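Local structure of probable M18 family aminopeptidase 1 (Thermotoga maritima, 2GLF) at residues Lys5-His10 with Glu14-Phe19; Arg42-Ser47 with Ile73-Val78; Gly120-Tyr125 with Glu182-Ile187; Lys295-Ile300 with Phe311-Val316. The protein probably acts as a metal-dependent aminopeptidase of the M18 family, releasing N-terminal residues from peptides, and assembles from twelve copies of its chain. One frame throughout, in Å; residues are numbered along the deposited sequence.

Contact 1: Lys5-His10 with Glu14-Phe19; sequences KNVWHH and EEIEAF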
loop_
_atom_site.group_PDB
_atom_site.type_symbol
_atom_site.label_atom_id
_atom_site.label_comp_id
_atom_site.label_asym_id
_atom_site.label_seq_id
_atom_site.Cartn_x
_atom_site.Cartn_y
_atom_site.Cartn_z
ATOM N N LYS A 5 -33.878 27.819 26.512
ATOM C CA LYS A 5 -33.870 29.260 26.738
ATOM C C LYS A 5 -32.451 29.801 26.752
ATOM O O LYS A 5 -31.507 29.074 27.066
ATOM C CB LYS A 5 -34.516 29.607 28.081
ATOM C CG LYS A 5 -35.953 29.185 28.243
ATOM C CD LYS A 5 -36.497 29.694 29.567
ATOM C CE LYS A 5 -37.914 29.210 29.800
ATOM N NZ LYS A 5 -38.802 29.576 28.663
ATOM N N ASN A 6 -32.306 31.084 26.429
ATOM C CA ASN A 6 -30.995 31.711 26.441
ATOM C C ASN A 6 -30.844 32.521 27.720
ATOM O O ASN A 6 -31.612 33.450 27.981
ATOM C CB ASN A 6 -30.801 32.617 25.223
ATOM C CG ASN A 6 -29.370 33.124 25.097
ATOM O OD1 ASN A 6 -28.927 33.973 25.874
ATOM N ND2 ASN A 6 -28.634 32.592 24.123
ATOM N N VAL A 7 -29.845 32.163 28.516
ATOM C CA VAL A 7 -29.602 32.854 29.768
ATOM C C VAL A 7 -29.598 34.379 29.642
ATOM O O VAL A 7 -30.154 35.067 30.495
ATOM C CB VAL A 7 -28.284 32.378 30.399
ATOM C CG1 VAL A 7 -27.974 33.185 31.644
ATOM C CG2 VAL A 7 -28.400 30.901 30.746
ATOM N N TRP A 8 -28.992 34.912 28.581
ATOM C CA TRP A 8 -28.941 36.367 28.399
ATOM C C TRP A 8 -30.321 37.024 28.392
ATOM O O TRP A 8 -30.444 38.212 28.693
ATOM C CB TRP A 8 -28.198 36.741 27.107
ATOM C CG TRP A 8 -26.736 36.392 27.131
ATOM C CD1 TRP A 8 -26.142 35.319 26.533
ATOM C CD2 TRP A 8 -25.695 37.084 27.836
ATOM N NE1 TRP A 8 -24.800 35.295 26.823
ATOM C CE2 TRP A 8 -24.496 36.366 27.621
ATOM C CE3 TRP A 8 -25.660 38.238 28.629
ATOM C CZ2 TRP A 8 -23.270 36.765 28.171
ATOM C CZ3 TRP A 8 -24.445 38.633 29.176
ATOM C CH2 TRP A 8 -23.264 37.897 28.943
ATOM N N HIS A 9 -31.352 36.253 28.058
ATOM C CA HIS A 9 -32.711 36.782 28.025
ATOM C C HIS A 9 -33.483 36.535 29.321
ATOM O O HIS A 9 -34.678 36.815 29.395
ATOM C CB HIS A 9 -33.487 36.163 26.865
ATOM C CG HIS A 9 -33.007 36.595 25.516
ATOM N ND1 HIS A 9 -33.470 36.029 24.348
ATOM C CD2 HIS A 9 -32.121 37.551 25.147
ATOM C CE1 HIS A 9 -32.888 36.616 23.316
ATOM N NE2 HIS A 9 -32.066 37.543 23.775
ATOM N N HIS A 10 -32.808 36.013 30.342
ATOM C CA HIS A 10 -33.471 35.732 31.608
ATOM C C HIS A 10 -32.641 36.038 32.852
ATOM O O HIS A 10 -33.091 35.752 33.962
ATOM C CB HIS A 10 -33.881 34.257 31.678
ATOM C CG HIS A 10 -34.777 33.816 30.567
ATOM N ND1 HIS A 10 -36.006 34.390 30.328
ATOM C CD2 HIS A 10 -34.634 32.835 29.645
ATOM C CE1 HIS A 10 -36.583 33.781 29.307
ATOM N NE2 HIS A 10 -35.771 32.834 28.874
ATOM N N GLU A 14 -26.043 43.258 34.233
ATOM C CA GLU A 14 -25.300 43.727 35.398
ATOM C C GLU A 14 -24.831 42.625 36.353
ATOM O O GLU A 14 -23.695 42.659 36.833
ATOM C CB GLU A 14 -26.117 44.775 36.169
ATOM C CG GLU A 14 -27.627 44.676 36.003
ATOM C CD GLU A 14 -28.129 45.335 34.726
ATOM O OE1 GLU A 14 -29.340 45.232 34.433
ATOM O OE2 GLU A 14 -27.316 45.965 34.018
ATOM N N GLU A 15 -25.685 41.646 36.632
ATOM C CA GLU A 15 -25.285 40.578 37.539
ATOM C C GLU A 15 -24.267 39.631 36.900
ATOM O O GLU A 15 -23.369 39.136 37.575
ATOM C CB GLU A 15 -26.513 39.798 38.032
ATOM C CG GLU A 15 -27.426 40.614 38.941
ATOM C CD GLU A 15 -28.540 39.795 39.568
ATOM O OE1 GLU A 15 -28.237 38.867 40.345
ATOM O OE2 GLU A 15 -29.723 40.078 39.289
ATOM N N ILE A 16 -24.402 39.391 35.600
ATOM C CA ILE A 16 -23.490 38.510 34.873
ATOM C C ILE A 16 -22.115 39.162 34.772
ATOM O O ILE A 16 -21.106 38.551 35.112
ATOM C CB ILE A 16 -24.036 38.212 33.451
ATOM C CG1 ILE A 16 -25.265 37.296 33.551
ATOM C CG2 ILE A 16 -22.951 37.591 32.586
ATOM C CD1 ILE A 16 -26.067 37.203 32.283
ATOM N N GLU A 17 -22.079 40.408 34.308
ATOM C CA GLU A 17 -20.825 41.145 34.183
ATOM C C GLU A 17 -20.067 41.178 35.501
ATOM O O GLU A 17 -18.873 40.866 35.557
ATOM C CB GLU A 17 -21.094 42.577 33.724
ATOM C CG GLU A 17 -21.104 42.733 32.231
ATOM C CD GLU A 17 -19.816 42.240 31.617
ATOM O OE1 GLU A 17 -18.742 42.729 32.029
ATOM O OE2 GLU A 17 -19.879 41.362 30.730
ATOM N N ALA A 18 -20.767 41.565 36.563
ATOM C CA ALA A 18 -20.162 41.645 37.885
ATOM C C ALA A 18 -19.559 40.301 38.267
ATOM O O ALA A 18 -18.395 40.226 38.648
ATOM C CB ALA A 18 -21.207 42.057 38.910
ATOM N N PHE A 19 -20.356 39.246 38.136
ATOM C CA PHE A 19 -19.926 37.903 38.487
ATOM C C PHE A 19 -18.772 37.384 37.637
ATOM O O PHE A 19 -17.937 36.613 38.124
ATOM C CB PHE A 19 -21.094 36.921 38.390
ATOM C CG PHE A 19 -20.805 35.596 39.026
ATOM C CD1 PHE A 19 -20.754 35.476 40.411
ATOM C CD2 PHE A 19 -20.517 34.484 38.248
ATOM C CE1 PHE A 19 -20.415 34.270 41.012
ATOM C CE2 PHE A 19 -20.177 33.274 38.836
ATOM C CZ PHE A 19 -20.123 33.165 40.224
#

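Contact 2: Arg42-Ser47 with Ile73-Val78; sequences RILDES and IAAFRV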
loop_
_atom_site.group_PDB
_atom_site.type_symbol
_atom_site.label_atom_id
_atom_site.label_comp_id
_atom_site.label_asym_id
_atom_site.label_seq_id
_atom_site.Cartn_x
_atom_site.Cartn_y
_atom_site.Cartn_z
ATOM N N ARG A 42 -7.820 31.301 51.332
ATOM C CA ARG A 42 -7.921 32.720 51.663
ATOM C C ARG A 42 -9.381 33.152 51.672
ATOM O O ARG A 42 -9.852 33.745 52.640
ATOM C CB ARG A 42 -7.147 33.561 50.643
ATOM C CG ARG A 42 -7.552 35.025 50.616
ATOM C CD ARG A 42 -6.916 35.760 49.463
ATOM N NE ARG A 42 -7.788 36.819 48.967
ATOM C CZ ARG A 42 -8.921 36.604 48.304
ATOM N NH1 ARG A 42 -9.320 35.364 48.055
ATOM N NH2 ARG A 42 -9.661 37.624 47.891
ATOM N N ILE A 43 -10.083 32.864 50.581
ATOM C CA ILE A 43 -11.497 33.201 50.460
ATOM C C ILE A 43 -12.264 32.586 51.626
ATOM O O ILE A 43 -13.162 33.209 52.194
ATOM C CB ILE A 43 -12.078 32.652 49.140
ATOM C CG1 ILE A 43 -11.536 33.464 47.966
ATOM C CG2 ILE A 43 -13.607 32.660 49.184
ATOM C CD1 ILE A 43 -11.945 32.930 46.620
ATOM N N LEU A 44 -11.902 31.355 51.973
ATOM C CA LEU A 44 -12.544 30.652 53.073
ATOM C C LEU A 44 -12.138 31.218 54.433
ATOM O O LEU A 44 -12.907 31.146 55.390
ATOM C CB LEU A 44 -12.212 29.157 53.019
ATOM C CG LEU A 44 -12.885 28.334 51.915
ATOM C CD1 LEU A 44 -12.415 26.880 51.987
ATOM C CD2 LEU A 44 -14.405 28.423 52.068
ATOM N N ASP A 45 -10.933 31.770 54.534
ATOM C CA ASP A 45 -10.505 32.328 55.802
ATOM C C ASP A 45 -11.347 33.549 56.110
ATOM O O ASP A 45 -11.659 33.810 57.269
ATOM C CB ASP A 45 -9.015 32.633 55.786
ATOM C CG ASP A 45 -8.179 31.372 55.881
ATOM O OD1 ASP A 45 -8.611 30.438 56.588
ATOM O OD2 ASP A 45 -7.098 31.310 55.263
ATOM N N GLU A 46 -11.714 34.303 55.075
ATOM C CA GLU A 46 -12.632 35.422 55.265
ATOM C C GLU A 46 -13.909 34.575 55.307
ATOM O O GLU A 46 -13.823 33.365 55.504
ATOM C CB GLU A 46 -12.671 36.322 54.039
ATOM C CG GLU A 46 -11.324 36.733 53.513
ATOM C CD GLU A 46 -11.447 37.578 52.257
ATOM O OE1 GLU A 46 -12.106 37.126 51.296
ATOM O OE2 GLU A 46 -10.885 38.692 52.227
ATOM N N SER A 47 -15.084 35.149 55.110
ATOM C CA SER A 47 -16.286 34.313 55.140
ATOM C C SER A 47 -16.474 33.629 56.497
ATOM O O SER A 47 -17.578 33.201 56.836
ATOM C CB SER A 47 -16.215 33.238 54.048
ATOM O OG SER A 47 -16.111 33.821 52.764
ATOM N N ILE A 73 -8.614 20.456 48.838
ATOM C CA ILE A 73 -9.244 21.107 49.967
ATOM C C ILE A 73 -10.755 20.919 49.960
ATOM O O ILE A 73 -11.432 21.200 48.971
ATOM C CB ILE A 73 -8.888 22.610 49.977
ATOM C CG1 ILE A 73 -9.441 23.276 51.233
ATOM C CG2 ILE A 73 -9.418 23.278 48.718
ATOM C CD1 ILE A 73 -9.080 24.742 51.345
ATOM N N ALA A 74 -11.272 20.417 51.072
ATOM C CA ALA A 74 -12.700 20.187 51.220
ATOM C C ALA A 74 -13.262 21.217 52.202
ATOM O O ALA A 74 -12.685 21.461 53.260
ATOM C CB ALA A 74 -12.948 18.774 51.728
ATOM N N ALA A 75 -14.379 21.832 51.839
ATOM C CA ALA A 75 -14.998 22.829 52.698
ATOM C C ALA A 75 -16.432 22.438 53.000
ATOM O O ALA A 75 -17.210 22.171 52.089
ATOM C CB ALA A 75 -14.968 24.189 52.028
ATOM N N PHE A 76 -16.780 22.397 54.280
ATOM C CA PHE A 76 -18.137 22.045 54.658
ATOM C C PHE A 76 -18.821 23.156 55.433
ATOM O O PHE A 76 -18.195 24.117 55.889
ATOM C CB PHE A 76 -18.169 20.780 55.521
ATOM C CG PHE A 76 -17.445 19.616 54.923
ATOM C CD1 PHE A 76 -16.138 19.317 55.315
ATOM C CD2 PHE A 76 -18.057 18.818 53.958
ATOM C CE1 PHE A 76 -15.457 18.245 54.752
ATOM C CE2 PHE A 76 -17.381 17.741 53.387
ATOM C CZ PHE A 76 -16.080 17.453 53.783
ATOM N N ARG A 77 -20.132 23.007 55.546
ATOM C CA ARG A 77 -20.983 23.906 56.303
ATOM C C ARG A 77 -21.959 22.943 56.960
ATOM O O ARG A 77 -23.108 22.810 56.536
ATOM C CB ARG A 77 -21.713 24.901 55.390
ATOM C CG ARG A 77 -20.857 26.080 54.983
ATOM C CD ARG A 77 -21.648 27.110 54.207
ATOM N NE ARG A 77 -22.745 27.660 54.997
ATOM C CZ ARG A 77 -23.659 28.507 54.523
ATOM N NH1 ARG A 77 -23.610 28.906 53.259
ATOM N NH2 ARG A 77 -24.633 28.945 55.312
ATOM N N VAL A 78 -21.457 22.227 57.965
ATOM C CA VAL A 78 -22.262 21.266 58.702
ATOM C C VAL A 78 -23.333 22.088 59.390
ATOM O O VAL A 78 -23.029 23.069 60.075
ATOM C CB VAL A 78 -21.422 20.522 59.746
ATOM C CG1 VAL A 78 -22.298 19.585 60.535
ATOM C CG2 VAL A 78 -20.319 19.744 59.055
#

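Contact 3: Gly120-Tyr125 with Glu182-Ile187; sequences GGIKKY and ENLMLI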
loop_
_atom_site.group_PDB
_atom_site.type_symbol
_atom_site.label_atom_id
_atom_site.label_comp_id
_atom_site.label_asym_id
_atom_site.label_seq_id
_atom_site.Cartn_x
_atom_site.Cartn_y
_atom_site.Cartn_z
ATOM N N GLY A 120 -1.404 15.383 31.794
ATOM C CA GLY A 120 -2.757 15.375 31.269
ATOM C C GLY A 120 -2.859 15.355 29.750
ATOM O O GLY A 120 -1.857 15.183 29.042
ATOM N N GLY A 121 -4.077 15.550 29.249
ATOM C CA GLY A 121 -4.313 15.528 27.821
ATOM C C GLY A 121 -4.131 16.813 27.033
ATOM O O GLY A 121 -5.075 17.287 26.409
ATOM N N ILE A 122 -2.927 17.376 27.048
ATOM C CA ILE A 122 -2.637 18.591 26.283
ATOM C C ILE A 122 -2.605 18.171 24.811
ATOM O O ILE A 122 -2.381 16.998 24.521
ATOM C CB ILE A 122 -1.237 19.161 26.620
ATOM C CG1 ILE A 122 -0.152 18.200 26.110
ATOM C CG2 ILE A 122 -1.097 19.363 28.115
ATOM C CD1 ILE A 122 1.259 18.717 26.233
ATOM N N LYS A 123 -2.818 19.097 23.880
ATOM C CA LYS A 123 -2.747 18.705 22.479
ATOM C C LYS A 123 -1.306 18.656 22.004
ATOM O O LYS A 123 -0.969 17.876 21.108
ATOM C CB LYS A 123 -3.568 19.623 21.579
ATOM C CG LYS A 123 -4.965 19.074 21.335
ATOM C CD LYS A 123 -5.567 19.608 20.058
ATOM C CE LYS A 123 -6.847 18.878 19.735
ATOM N NZ LYS A 123 -7.399 19.326 18.442
ATOM N N LYS A 124 -0.461 19.490 22.602
ATOM C CA LYS A 124 0.969 19.505 22.295
ATOM C C LYS A 124 1.400 20.557 21.291
ATOM O O LYS A 124 2.287 21.363 21.587
ATOM C CB LYS A 124 1.431 18.114 21.839
ATOM C CG LYS A 124 2.848 17.743 22.235
ATOM C CD LYS A 124 3.038 16.237 22.201
ATOM C CE LYS A 124 2.066 15.552 23.154
ATOM N NZ LYS A 124 2.250 14.072 23.256
ATOM N N TYR A 125 0.803 20.562 20.105
ATOM C CA TYR A 125 1.192 21.583 19.147
ATOM C C TYR A 125 0.712 22.943 19.647
ATOM O O TYR A 125 1.136 23.981 19.141
ATOM C CB TYR A 125 0.643 21.287 17.743
ATOM C CG TYR A 125 -0.849 21.099 17.643
ATOM C CD1 TYR A 125 -1.404 19.825 17.600
ATOM C CD2 TYR A 125 -1.707 22.196 17.562
ATOM C CE1 TYR A 125 -2.782 19.643 17.475
ATOM C CE2 TYR A 125 -3.085 22.026 17.439
ATOM C CZ TYR A 125 -3.617 20.749 17.393
ATOM O OH TYR A 125 -4.972 20.570 17.241
ATOM N N GLU A 182 9.260 14.907 24.239
ATOM C CA GLU A 182 10.666 15.121 24.566
ATOM C C GLU A 182 11.230 16.463 24.098
ATOM O O GLU A 182 12.247 16.928 24.616
ATOM C CB GLU A 182 11.516 13.992 23.990
ATOM C CG GLU A 182 11.699 12.811 24.916
ATOM C CD GLU A 182 12.413 13.185 26.202
ATOM O OE1 GLU A 182 13.440 13.892 26.138
ATOM O OE2 GLU A 182 11.949 12.761 27.279
ATOM N N ASN A 183 10.573 17.082 23.122
ATOM C CA ASN A 183 11.033 18.358 22.595
ATOM C C ASN A 183 10.356 19.572 23.212
ATOM O O ASN A 183 10.634 20.696 22.814
ATOM C CB ASN A 183 10.854 18.421 21.073
ATOM C CG ASN A 183 11.745 17.443 20.335
ATOM O OD1 ASN A 183 12.847 17.136 20.779
ATOM N ND2 ASN A 183 11.276 16.964 19.189
ATOM N N LEU A 184 9.457 19.363 24.164
ATOM C CA LEU A 184 8.788 20.495 24.799
ATOM C C LEU A 184 9.719 21.026 25.885
ATOM O O LEU A 184 9.538 20.751 27.070
ATOM C CB LEU A 184 7.446 20.052 25.396
ATOM C CG LEU A 184 6.489 19.495 24.333
ATOM C CD1 LEU A 184 5.256 18.875 24.970
ATOM C CD2 LEU A 184 6.100 20.622 23.388
HETATM N N MSE A 185 10.730 21.780 25.464
HETATM C CA MSE A 185 11.706 22.342 26.384
HETATM C C MSE A 185 11.736 23.858 26.264
HETATM O O MSE A 185 11.856 24.389 25.161
HETATM C CB MSE A 185 13.087 21.785 26.058
HETATM C CG MSE A 185 13.036 20.416 25.408
HETATM SE SE MSE A 185 14.768 19.584 25.193
HETATM C CE MSE A 185 15.383 20.547 23.633
ATOM N N LEU A 186 11.623 24.564 27.383
ATOM C CA LEU A 186 11.675 26.019 27.313
ATOM C C LEU A 186 13.128 26.464 27.346
ATOM O O LEU A 186 13.991 25.783 27.911
ATOM C CB LEU A 186 10.907 26.686 28.468
ATOM C CG LEU A 186 10.253 25.856 29.571
ATOM C CD1 LEU A 186 9.642 26.792 30.593
ATOM C CD2 LEU A 186 9.198 24.937 28.986
ATOM N N ILE A 187 13.393 27.606 26.723
ATOM C CA ILE A 187 14.737 28.156 26.688
ATOM C C ILE A 187 15.066 28.784 28.044
ATOM O O ILE A 187 14.383 29.697 28.501
ATOM C CB ILE A 187 14.859 29.209 25.573
ATOM C CG1 ILE A 187 14.524 28.560 24.225
ATOM C CG2 ILE A 187 16.262 29.784 25.551
ATOM C CD1 ILE A 187 14.642 29.485 23.038
#

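Contact 4: Lys295-Ile300 with Phe311-Val316; sequences KALRQI and FVLDEV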
loop_
_atom_site.group_PDB
_atom_site.type_symbol
_atom_site.label_atom_id
_atom_site.label_comp_id
_atom_site.label_asym_id
_atom_site.label_seq_id
_atom_site.Cartn_x
_atom_site.Cartn_y
_atom_site.Cartn_z
ATOM N N LYS A 295 -12.039 10.479 55.144
ATOM C CA LYS A 295 -11.310 10.821 56.352
ATOM C C LYS A 295 -11.840 12.157 56.845
ATOM O O LYS A 295 -11.846 12.428 58.046
ATOM C CB LYS A 295 -9.813 10.927 56.063
ATOM C CG LYS A 295 -9.010 11.528 57.196
ATOM C CD LYS A 295 -7.530 11.401 56.940
ATOM C CE LYS A 295 -6.753 12.393 57.773
ATOM N NZ LYS A 295 -7.051 13.797 57.367
ATOM N N ALA A 296 -12.288 12.986 55.907
ATOM C CA ALA A 296 -12.841 14.299 56.231
ATOM C C ALA A 296 -14.216 14.149 56.857
ATOM O O ALA A 296 -14.569 14.882 57.777
ATOM C CB ALA A 296 -12.941 15.156 54.974
ATOM N N LEU A 297 -14.992 13.199 56.349
ATOM C CA LEU A 297 -16.332 12.971 56.867
ATOM C C LEU A 297 -16.310 12.243 58.212
ATOM O O LEU A 297 -17.104 12.548 59.101
ATOM C CB LEU A 297 -17.170 12.197 55.839
ATOM C CG LEU A 297 -17.434 12.944 54.523
ATOM C CD1 LEU A 297 -18.539 12.242 53.761
ATOM C CD2 LEU A 297 -17.843 14.385 54.791
ATOM N N ARG A 298 -15.397 11.291 58.364
ATOM C CA ARG A 298 -15.287 10.557 59.619
ATOM C C ARG A 298 -14.906 11.505 60.757
ATOM O O ARG A 298 -15.436 11.402 61.865
ATOM C CB ARG A 298 -14.246 9.436 59.502
ATOM C CG ARG A 298 -14.786 8.144 58.917
ATOM C CD ARG A 298 -13.800 7.003 59.128
ATOM N NE ARG A 298 -12.616 7.132 58.283
ATOM C CZ ARG A 298 -12.556 6.740 57.013
ATOM N NH1 ARG A 298 -13.611 6.184 56.436
ATOM N NH2 ARG A 298 -11.444 6.914 56.315
ATOM N N GLN A 299 -13.992 12.431 60.485
ATOM C CA GLN A 299 -13.569 13.383 61.502
ATOM C C GLN A 299 -14.790 14.138 62.012
ATOM O O GLN A 299 -14.974 14.305 63.216
ATOM C CB GLN A 299 -12.558 14.369 60.922
ATOM C CG GLN A 299 -11.992 15.337 61.942
ATOM C CD GLN A 299 -11.315 14.632 63.106
ATOM O OE1 GLN A 299 -10.403 13.825 62.916
ATOM N NE2 GLN A 299 -11.762 14.936 64.321
ATOM N N ILE A 300 -15.625 14.581 61.081
ATOM C CA ILE A 300 -16.830 15.318 61.421
ATOM C C ILE A 300 -17.811 14.424 62.179
ATOM O O ILE A 300 -18.484 14.878 63.108
ATOM C CB ILE A 300 -17.505 15.882 60.140
ATOM C CG1 ILE A 300 -16.610 16.972 59.535
ATOM C CG2 ILE A 300 -18.910 16.428 60.461
ATOM C CD1 ILE A 300 -17.123 17.530 58.228
ATOM N N PHE A 311 -19.789 2.431 60.062
ATOM C CA PHE A 311 -21.187 2.019 59.968
ATOM C C PHE A 311 -22.122 3.221 59.854
ATOM O O PHE A 311 -23.165 3.152 59.198
ATOM C CB PHE A 311 -21.576 1.193 61.192
ATOM C CG PHE A 311 -23.052 0.930 61.298
ATOM C CD1 PHE A 311 -23.711 0.189 60.325
ATOM C CD2 PHE A 311 -23.784 1.430 62.369
ATOM C CE1 PHE A 311 -25.080 -0.050 60.418
ATOM C CE2 PHE A 311 -25.150 1.197 62.470
ATOM C CZ PHE A 311 -25.799 0.457 61.494
ATOM N N VAL A 312 -21.751 4.312 60.516
ATOM C CA VAL A 312 -22.539 5.537 60.479
ATOM C C VAL A 312 -22.345 6.206 59.120
ATOM O O VAL A 312 -23.255 6.848 58.592
ATOM C CB VAL A 312 -22.098 6.513 61.575
ATOM C CG1 VAL A 312 -23.046 7.701 61.615
ATOM C CG2 VAL A 312 -22.051 5.795 62.918
ATOM N N LEU A 313 -21.147 6.049 58.565
ATOM C CA LEU A 313 -20.818 6.603 57.259
ATOM C C LEU A 313 -21.764 6.034 56.215
ATOM O O LEU A 313 -22.181 6.741 55.296
ATOM C CB LEU A 313 -19.394 6.236 56.867
ATOM C CG LEU A 313 -18.377 7.368 56.813
ATOM C CD1 LEU A 313 -17.084 6.813 56.250
ATOM C CD2 LEU A 313 -18.901 8.513 55.948
ATOM N N ASP A 314 -22.083 4.747 56.357
ATOM C CA ASP A 314 -22.984 4.086 55.429
ATOM C C ASP A 314 -24.203 4.962 55.194
ATOM O O ASP A 314 -24.500 5.320 54.056
ATOM C CB ASP A 314 -23.437 2.734 55.976
ATOM C CG ASP A 314 -22.363 1.677 55.882
ATOM O OD1 ASP A 314 -21.598 1.706 54.895
ATOM O OD2 ASP A 314 -22.297 0.807 56.782
ATOM N N GLU A 315 -24.901 5.308 56.275
ATOM C CA GLU A 315 -26.095 6.141 56.168
ATOM C C GLU A 315 -25.702 7.495 55.606
ATOM O O GLU A 315 -26.342 7.994 54.681
ATOM C CB GLU A 315 -26.762 6.332 57.533
ATOM C CG GLU A 315 -28.085 7.092 57.456
ATOM C CD GLU A 315 -28.682 7.402 58.822
ATOM O OE1 GLU A 315 -29.803 7.958 58.876
ATOM O OE2 GLU A 315 -28.032 7.095 59.843
ATOM N N VAL A 316 -24.649 8.084 56.167
ATOM C CA VAL A 316 -24.180 9.379 55.700
ATOM C C VAL A 316 -24.080 9.334 54.179
ATOM O O VAL A 316 -24.766 10.092 53.489
ATOM C CB VAL A 316 -22.792 9.744 56.306
ATOM C CG1 VAL A 316 -22.328 11.095 55.775
ATOM C CG2 VAL A 316 -22.875 9.784 57.831
#

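Contact 1: Lys5-His10 with Glu14-Phe19
The benzene half of the Trp8 indole meets the branches of Ile16, which arrive obliquely to the ring. Two methyl groups share this half of the ring: Ile16 CG2 lies 3.7 Å from Trp8 CH2, while Ile16 CD1 reaches the next part of the ring, 3.8 Å from Trp8 CE3. Trp8 CZ3 falls between them and touches both. Ile16 can present both methyls because CG1 leaves beside the backbone N (chi1 -71°) and carries CD1 outward on an extended arm, with CG2 set apart from it as the second prong. Val7 adds only a loose approach, with its CG1 4.5 Å from Ile16 CD1.

The tryptophan belongs to a folded turn in the N-terminal segment that precedes helix 13-29, and Ile16 is in the early part of that helix. An Asx turn shapes the segment: Asn6 OD1 accepts from Trp8 N at 2.9 Å, with a bent N-H...O angle of 133° and the donor tilted 20° from the carbonyl plane. Backbone bonds tighten the same turn, Asn6 O receiving His9 N at 2.8 Å and Val7 O receiving His10 N. The turn probably helps to set where the indole departs from the chain. Val7, Trp8 and Ile16 all also pack on the start of helix 433-449, at Ala434 or Lys433, so that the N-terminal segment and its helix share a C-terminal neighbour. On the subunit boundary, Trp8 touches Ile191 of the second subunit, and His9 NE2 is hydrogen-bonded to Pro192 O of that same chain.

Contact 2: Arg42-Ser47 with Ile73-Val78
Apolar contact alone joins Leu44 to Ile73 and Ala75, and one methyl group of the leucine does all the touching. Leu44 CD1 packs 3.7 Å from Ala75 CB and 4.0 Å from Ile73 CD1. Leucine and isoleucine meet tip to tip, each at the end of an extended chain; the Ile73 arm gains its reach because CG1 is turned opposite the backbone N (chi1 -175°). Ala75 contributes a single short methyl. All three residues are buried, and no hydrogen bond crosses between the segments.

In the fold this is a helix laid on a sheet: the last turn of helix 33-45 rests on strand 73-77 of the mixed nine-stranded sheet of an alpha/beta domain. Ile73 and Ala75 face that helix, whereas Ala74 points the other way, where it and Phe76 meet helix 292-303. Tyr65 of the adjoining strand 64-67 touches Leu44, Ile73 and Ala75, and helix 248-263 extends the layer on the Leu44 side through Leu261 and Leu262.

Within segment 42-47, hydrogen bonds close the end of the helix. Glu46 N still donates to Arg42 O at 3.1 Å, and then Ser47 OG donates to Ile43 O, also at 3.1 Å, with the donor tilted 27° from the carbonyl plane; the chain leaves helical geometry at Glu46.

Charged groups gather on the outer side of the helix. Glu46 OE1 stands 4.2 Å above one face of the Arg42 guanidinium, toward its rim, whereas the salt bridge of Arg42 NH1 is with Glu39.

Contact 3: Gly120-Tyr125 with Glu182-Ile187
Leu184, at the centre of an inverse gamma turn leading into strand 185-189, presses its CD1 against two residues of the loop 120-125 that links strands 111-119 and 132-139 of a six-stranded antiparallel sheet. The closer partner is the aliphatic part of Lys124, whose CG lies 3.8 Å from Leu184 CD1 as the two side chains cross at about a right angle. Ile122 meets the same methyl tip to tip, its CD1 4.2 Å from Leu184 CD1. That approach depends on the isoleucine's long branch standing between the backbone N and carbonyl carbon (chi1 68°) and then running straight.

Leu98 of strand 97-108 touches both Ile122 and Leu184 and so backs the contact from the sheet. Beyond its CG, the Lys124 chain bends at chi3 (-59°) and brings NZ to a salt bridge with Asp396 of the third subunit. The loop also borders the metal centre: Gly121 O, in a second inverse gamma turn, accepts from ND1 of His425, a manganese ligand, and probably helps to fix that imidazole's orientation.

Lys123 and Tyr125 face the second subunit, where Lys123 NZ pairs with Asp169 and Tyr125 OH is hydrogen-bonded to Asp163. The extended Lys123 chain runs beside Tyr125, its CB 4.2 Å above the ring plane and offset toward the rim, and Lys123 NZ donates to Tyr125 OH at 3.0 Å.

Contact 4: Lys295-Ile300 with Phe311-Val316
Leu313 spreads its two methyls over neighbouring residues of the facing helix, CD1 against Arg298 and CD2 against Leu297. Its CD1 sits 3.8 Å from Arg298 CG and 3.5 Å from Arg298 NH1, oblique to the guanidinium, and the two side chains cross at about a right angle. The arginine meets the methyl with both its base and its end because its chain is bent at chi3 (-72°). Leu313 CD2 lies 4.1 Å from Leu297 CB, and one turn further along, Val316 CG1 stands 4.4 Å from Leu297 CD1.

These residues join helix 292-303 to helix 310-318, two consecutive helices linked by a short loop. Their local axes pass 10.5 Å apart at 108°, steep enough that the contact is confined to a small patch about the crossing, to which Leu301 adds by touching Leu313 and Val316. Polar interactions leave the patch from the arginine: NH1 forms a salt bridge with Glu310, at the start of the second helix, and NH2 pairs with Asp314 of the third subunit. Asp314 of this chain in turn accepts Arg298 and Arg291 of the fourth subunit, so the same bridge recurs with the roles exchanged.

From the N terminus, contact 1 closes first, a short loop folding the leading segment onto helix 13-29. Helix 33-45 follows, and contact 2 closes a longer loop as that helix settles on strand 73-77. Contact 3 spans 57 residues within the antiparallel sheet region, across the chain's centre from contact 2, and contact 4 closes the short loop between two helices. All four follow in series; none nests or crosses. Contacts 2 and 4 touch directly, Phe76 CD1 lying 3.6 Å from Ile300 CD1, so strand 73-77 lies between helix 33-45 and helix 292-303. Contacts 1 and 3 both border the second subunit, and contacts 3 and 4 both border the third.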